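Local coordinates for protein endoglucanase E-5 (PDB 2CKS) that hydrolyses internal beta-1,4-glucosidic linkages of cellulose, lichenin and cereal beta-glucans, through the glycoside hydrolase family 5 catalytic domain treated here, at residues H41-D45 with S46-A50; M31-H34 with G35-W38; D87-A91 with R92-V96. All coordinates share one frame; numbering follows the deposited sequence. Where two conformers were deposited one is given.

Interaction 1. Residues H41-D45 with S46-A50; sequences HCLTD and SSLDA. With ZN (zinc ion), chain D.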
# COMPACT_ATOMS: atom_id res chain seq x y z
N HIS A 41 17.38 2.73 6.09
CA HIS A 41 18.24 1.87 6.91
C HIS A 41 17.50 0.70 7.60
O HIS A 41 18.14 -0.22 8.11
CB HIS A 41 19.06 2.72 7.92
CG HIS A 41 18.23 3.48 8.91
ND1 HIS A 41 17.36 4.49 8.54
CD2 HIS A 41 18.14 3.39 10.26
CE1 HIS A 41 16.75 4.97 9.61
NE2 HIS A 41 17.21 4.32 10.67
N CYS A 42 16.16 0.75 7.60
CA CYS A 42 15.34 -0.35 8.12
C CYS A 42 15.05 -1.43 7.08
O CYS A 42 14.40 -2.42 7.40
CB CYS A 42 14.00 0.19 8.62
SG CYS A 42 14.12 1.02 10.21
N LEU A 43 15.52 -1.23 5.85
CA LEU A 43 15.24 -2.16 4.76
C LEU A 43 16.55 -2.80 4.32
O LEU A 43 17.28 -2.26 3.52
CB LEU A 43 14.56 -1.43 3.60
CG LEU A 43 13.37 -0.55 3.98
CD1 LEU A 43 12.86 0.19 2.77
CD2 LEU A 43 12.28 -1.38 4.61
N THR A 44 16.83 -3.95 4.91
CA THR A 44 18.08 -4.65 4.68
C THR A 44 17.79 -6.09 4.31
O THR A 44 16.66 -6.57 4.39
CB THR A 44 18.96 -4.63 5.96
OG1 THR A 44 18.31 -5.33 7.04
CG2 THR A 44 19.17 -3.22 6.50
N ASP A 45 18.84 -6.80 3.90
CA ASP A 45 18.70 -8.23 3.65
C ASP A 45 18.08 -8.90 4.87
O ASP A 45 17.12 -9.65 4.75
CB ASP A 45 20.06 -8.87 3.34
CG ASP A 45 20.05 -10.38 3.52
OD1 ASP A 45 19.29 -11.07 2.82
OD2 ASP A 45 20.78 -10.97 4.34
N SER A 46 18.61 -8.60 6.05
CA SER A 46 18.11 -9.21 7.27
C SER A 46 16.63 -8.88 7.58
O SER A 46 15.85 -9.78 7.90
CB SER A 46 18.99 -8.81 8.45
OG SER A 46 18.64 -9.56 9.59
N SER A 47 16.26 -7.61 7.50
CA SER A 47 14.89 -7.22 7.87
C SER A 47 13.86 -7.71 6.86
O SER A 47 12.74 -8.05 7.23
CB SER A 47 14.76 -5.71 8.05
OG SER A 47 14.76 -5.02 6.81
N LEU A 48 14.25 -7.75 5.59
CA LEU A 48 13.34 -8.22 4.54
C LEU A 48 13.23 -9.74 4.55
O LEU A 48 12.14 -10.28 4.33
CB LEU A 48 13.77 -7.69 3.16
CG LEU A 48 13.67 -6.16 3.03
CD1 LEU A 48 14.12 -5.72 1.66
CD2 LEU A 48 12.26 -5.66 3.30
N ASP A 49 14.31 -10.45 4.86
CA ASP A 49 14.23 -11.89 5.04
C ASP A 49 13.26 -12.20 6.18
O ASP A 49 12.46 -13.11 6.07
CB ASP A 49 15.59 -12.50 5.38
CG ASP A 49 16.52 -12.58 4.19
OD1 ASP A 49 17.65 -13.09 4.38
OD2 ASP A 49 16.22 -12.18 3.05
N ALA A 50 13.34 -11.44 7.26
CA ALA A 50 12.44 -11.66 8.39
C ALA A 50 10.99 -11.45 7.97
O ALA A 50 10.12 -12.26 8.28
CB ALA A 50 12.80 -10.71 9.51
ZN ZN D . 19.02 -12.92 2.96

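Interaction 2. Residues M31-H34 with G35-W38; sequences MSTH and GIQW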
# COMPACT_ATOMS: atom_id res chain seq x y z
N MET A 31 3.05 -5.66 4.87
CA MET A 31 3.51 -4.45 5.52
C MET A 31 3.88 -3.40 4.51
O MET A 31 4.38 -3.71 3.43
CB MET A 31 4.77 -4.75 6.34
CG MET A 31 4.56 -5.62 7.56
SD MET A 31 3.42 -4.88 8.78
CE MET A 31 4.26 -3.36 9.15
N SER A 32 3.66 -2.15 4.89
CA SER A 32 4.20 -1.00 4.19
C SER A 32 5.49 -0.55 4.84
O SER A 32 5.57 -0.48 6.07
CB SER A 32 3.21 0.16 4.25
OG SER A 32 3.68 1.26 3.47
N THR A 33 6.50 -0.22 4.05
CA THR A 33 7.63 0.53 4.57
C THR A 33 7.15 1.92 4.96
O THR A 33 6.08 2.37 4.54
CB THR A 33 8.80 0.68 3.56
OG1 THR A 33 8.43 1.61 2.52
CG2 THR A 33 9.12 -0.64 2.86
N HIS A 34 7.97 2.59 5.75
CA HIS A 34 7.79 4.02 5.96
C HIS A 34 8.51 4.67 4.79
O HIS A 34 8.99 3.99 3.88
CB HIS A 34 8.35 4.42 7.32
CG HIS A 34 7.78 5.69 7.88
ND1 HIS A 34 7.55 5.86 9.23
CD2 HIS A 34 7.43 6.86 7.29
CE1 HIS A 34 7.06 7.08 9.44
NE2 HIS A 34 6.98 7.70 8.28
N GLY A 35 8.61 5.99 4.78
CA GLY A 35 9.21 6.66 3.65
C GLY A 35 10.66 6.27 3.53
O GLY A 35 11.40 6.34 4.51
N ILE A 36 11.10 5.87 2.33
CA ILE A 36 12.48 5.42 2.16
C ILE A 36 13.52 6.56 2.30
O ILE A 36 14.70 6.30 2.50
CB ILE A 36 12.67 4.61 0.84
CG1 ILE A 36 12.53 5.49 -0.40
CG2 ILE A 36 11.70 3.42 0.81
CD1 ILE A 36 13.00 4.80 -1.68
N GLN A 37 13.08 7.81 2.24
CA GLN A 37 13.97 8.95 2.48
C GLN A 37 14.35 9.11 3.96
O GLN A 37 15.31 9.82 4.28
CB GLN A 37 13.34 10.25 1.96
CG GLN A 37 12.36 10.94 2.89
CD GLN A 37 10.92 10.46 2.75
OE1 GLN A 37 10.66 9.34 2.31
NE2 GLN A 37 9.97 11.31 3.15
N TRP A 38 13.58 8.49 4.84
CA TRP A 38 13.83 8.55 6.28
C TRP A 38 14.24 7.22 6.89
O TRP A 38 15.01 7.18 7.85
CB TRP A 38 12.58 9.04 7.01
CG TRP A 38 12.14 10.41 6.68
CD1 TRP A 38 12.92 11.52 6.53
CD2 TRP A 38 10.79 10.84 6.50
NE1 TRP A 38 12.13 12.62 6.25
CE2 TRP A 38 10.82 12.22 6.24
CE3 TRP A 38 9.55 10.19 6.54
CZ2 TRP A 38 9.66 12.96 6.00
CZ3 TRP A 38 8.40 10.93 6.30
CH2 TRP A 38 8.47 12.30 6.04

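Interaction 3. Residues D87-A91 with R92-V96; sequences DMATA and RGLYV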
# COMPACT_ATOMS: atom_id res chain seq x y z
N ASP A 87 13.49 -5.73 -6.83
CA ASP A 87 14.22 -6.98 -7.06
C ASP A 87 14.41 -7.76 -5.76
O ASP A 87 14.27 -8.97 -5.74
CB ASP A 87 15.59 -6.71 -7.70
CG ASP A 87 15.47 -6.23 -9.13
OD1 ASP A 87 14.38 -6.39 -9.73
OD2 ASP A 87 16.42 -5.68 -9.74
N MET A 88 14.72 -7.07 -4.66
CA MET A 88 14.92 -7.73 -3.38
C MET A 88 13.64 -8.40 -2.91
O MET A 88 13.65 -9.54 -2.45
CB MET A 88 15.40 -6.74 -2.32
CG MET A 88 16.83 -6.34 -2.48
SD MET A 88 17.36 -5.19 -1.21
CE MET A 88 17.67 -6.31 0.17
N ALA A 89 12.52 -7.70 -3.04
CA ALA A 89 11.24 -8.27 -2.63
C ALA A 89 10.91 -9.50 -3.46
O ALA A 89 10.46 -10.51 -2.94
CB ALA A 89 10.16 -7.25 -2.76
N THR A 90 11.16 -9.40 -4.76
CA THR A 90 10.90 -10.50 -5.68
C THR A 90 11.75 -11.73 -5.35
O THR A 90 11.27 -12.85 -5.40
CB THR A 90 11.15 -10.03 -7.12
OG1 THR A 90 10.28 -8.93 -7.42
CG2 THR A 90 10.76 -11.10 -8.14
N ALA A 91 13.00 -11.48 -4.97
CA ALA A 91 13.93 -12.55 -4.58
C ALA A 91 13.65 -13.12 -3.19
O ALA A 91 14.42 -13.95 -2.68
CB ALA A 91 15.37 -12.03 -4.66
N ARG A 92 12.59 -12.63 -2.54
CA ARG A 92 12.10 -13.18 -1.28
C ARG A 92 10.65 -13.67 -1.40
O ARG A 92 10.01 -14.02 -0.41
CB ARG A 92 12.27 -12.15 -0.17
CG ARG A 92 13.73 -11.88 0.15
CD ARG A 92 14.03 -10.55 0.77
NE ARG A 92 15.44 -10.45 1.14
CZ ARG A 92 16.43 -10.20 0.29
NH1 ARG A 92 16.22 -9.95 -1.00
NH2 ARG A 92 17.67 -10.18 0.75
N GLY A 93 10.14 -13.72 -2.63
CA GLY A 93 8.85 -14.30 -2.92
C GLY A 93 7.66 -13.44 -2.57
O GLY A 93 6.55 -13.97 -2.41
N LEU A 94 7.88 -12.14 -2.48
CA LEU A 94 6.83 -11.18 -2.11
C LEU A 94 6.26 -10.44 -3.30
O LEU A 94 6.98 -10.07 -4.23
CB LEU A 94 7.39 -10.13 -1.16
CG LEU A 94 8.00 -10.62 0.14
CD1 LEU A 94 8.67 -9.46 0.87
CD2 LEU A 94 6.92 -11.26 0.98
N TYR A 95 4.95 -10.19 -3.25
CA TYR A 95 4.34 -9.18 -4.09
C TYR A 95 4.85 -7.82 -3.64
O TYR A 95 5.24 -7.65 -2.49
CB TYR A 95 2.81 -9.25 -4.04
CG TYR A 95 2.34 -10.51 -4.70
CD1 TYR A 95 2.15 -11.69 -3.98
CD2 TYR A 95 2.14 -10.55 -6.07
CE1 TYR A 95 1.76 -12.85 -4.61
CE2 TYR A 95 1.76 -11.71 -6.70
CZ TYR A 95 1.56 -12.85 -5.98
OH TYR A 95 1.18 -14.03 -6.59
N VAL A 96 4.87 -6.88 -4.57
CA VAL A 96 5.38 -5.55 -4.28
C VAL A 96 4.40 -4.51 -4.76
O VAL A 96 3.95 -4.59 -5.91
CB VAL A 96 6.70 -5.29 -4.98
CG1 VAL A 96 7.23 -3.90 -4.59
CG2 VAL A 96 7.69 -6.34 -4.62

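Interaction 1. Residues H41-D45 with S46-A50
The hydroxyl of S47 sits in the tight half of this contact, between two backbone groups of the preceding turn. OG donates to C42 O over 2.7 Å and accepts the N-H of T44 at 3.0 Å, a nearly straight bond (176°). It gets there because chi1 of 75° tucks OG between the backbone N and the carbonyl carbon. T44 returns the favour, its OG1 taking the N-H of S47 at 3.1 Å. The reciprocal pair is a capping box, with T44 as N-cap of helix 45-54, a helix on the outside of the TIM barrel, between its first two strands. Were S47 an alanine, C42 O and T44 N would probably lose their shared partner and the first helical turn one half of its cap. L48 lays CB and CG against T44 O, but its CD2 comes only loosely near L43 CD2, at 4.5 Å. The other flank faces solvent and is looser: in one of the two conformers modelled for D45, D45 OD1 and D49 OD1, their carboxylate planes 88° apart, approach to 3.0 Å because both bind the zinc, at 1.9 and 2.0 Å respectively. R92 binds both acids and is likely to offset part of their charge.

Interaction 2. Residues M31-H34 with G35-W38
The imidazole of H34 and the indole of W38 meet obliquely, their planes 83° apart and the centroid of the imidazole 5.8 Å from that of the six-membered indole ring. Contact is made by H34 NE2, 4.0 Å from W38 CE3. On one face of the indole lies the amide of Q37, NE2 standing 3.1 Å above the plane over its centre; the same nitrogen donates to E68 O. At the edge of the imidazole and near its plane is G35 N, 2.9 Å from H34 CD2. F39 stacks on the imidazole, and W265 meets it at an inclined angle. H34 reaches this aromatic group because its ring is swung anti to the backbone N (chi1 -158°). The turn follows strand 29-32, first of the eight parallel strands of the TIM barrel, and the H34 side chain lies about 8 Å from that of E231, the probable nucleophile. Across the backbone from the rings, T33 OG1 donates to H34 O over 2.8 Å and also accepts from S63 N of the next strand, while I36 CG2 lies 4.1 Å from it. A CB on G35 would run into Q37 OE1 in the short, weakly bonded helix that follows.

Interaction 3. Residues D87-A91 with R92-V96
A89 O is held by two backbone donors that come from opposite faces of its carbonyl plane. R92 N binds it at 3.0 Å from 66° out of the plane, and L94 N at 3.1 Å, a less steep approach. Next to it T90 O receives G93 N at 3.1 Å, also from well above the carbonyl plane. These last two bonds, 6-to-1 and 5-to-2 in pattern, make a Schellman motif that ends helix 75-90, and G93, with phi of 77°, is its C-prime residue.

The arginine just past the helix doubles back to use the last turn. R92 and M88 lie side by side, pointing the same way. R92 NH1 donates to M88 O over 3.0 Å, with that oxygen at the guanidinium edge, only 6° out of its plane, so that the group is oriented by backbone as well as by its acid partners, D45 and D49. A bend in the methionine at chi3 carries CE over one guanidinium face, 3.7 Å above the plane and offset toward the rim. On the buried side of the turn A89 CB presses against V96 CG2 at 3.2 Å, closer than usual van der Waals contact, and lies 4.3 Å from L94 CB.

The contact forms the return of a right-handed beta-alpha-beta crossover, from helix 75-90 into strand 95-101. A89 and L94 pack on I60 of the adjacent strand 59-65, V96 packs on L62 there, and R92 reaches over helix 45-54, touching L48, A52 and Y53.

Along the chain the order is interaction 2, interaction 1, interaction 3, all within the TIM-barrel catalytic domain. Interaction 2 leaves the first barrel strand, interaction 1 starts helix 45-54, and interaction 3 runs from helix 75-90 into the third strand. The centre of interaction 1 lies about 12 Å from those of the other two, which are about 16 Å apart. Interaction 1 is the go-between: L43 CD2 packs on T33 CG2 of interaction 2 at 3.7 Å, and D49 OD2 forms a salt bridge with R92 NE of interaction 3 at 2.7 Å. The beginning of one outer helix is tied to the end of the next, away from the presumed catalytic residues that interaction 2 approaches.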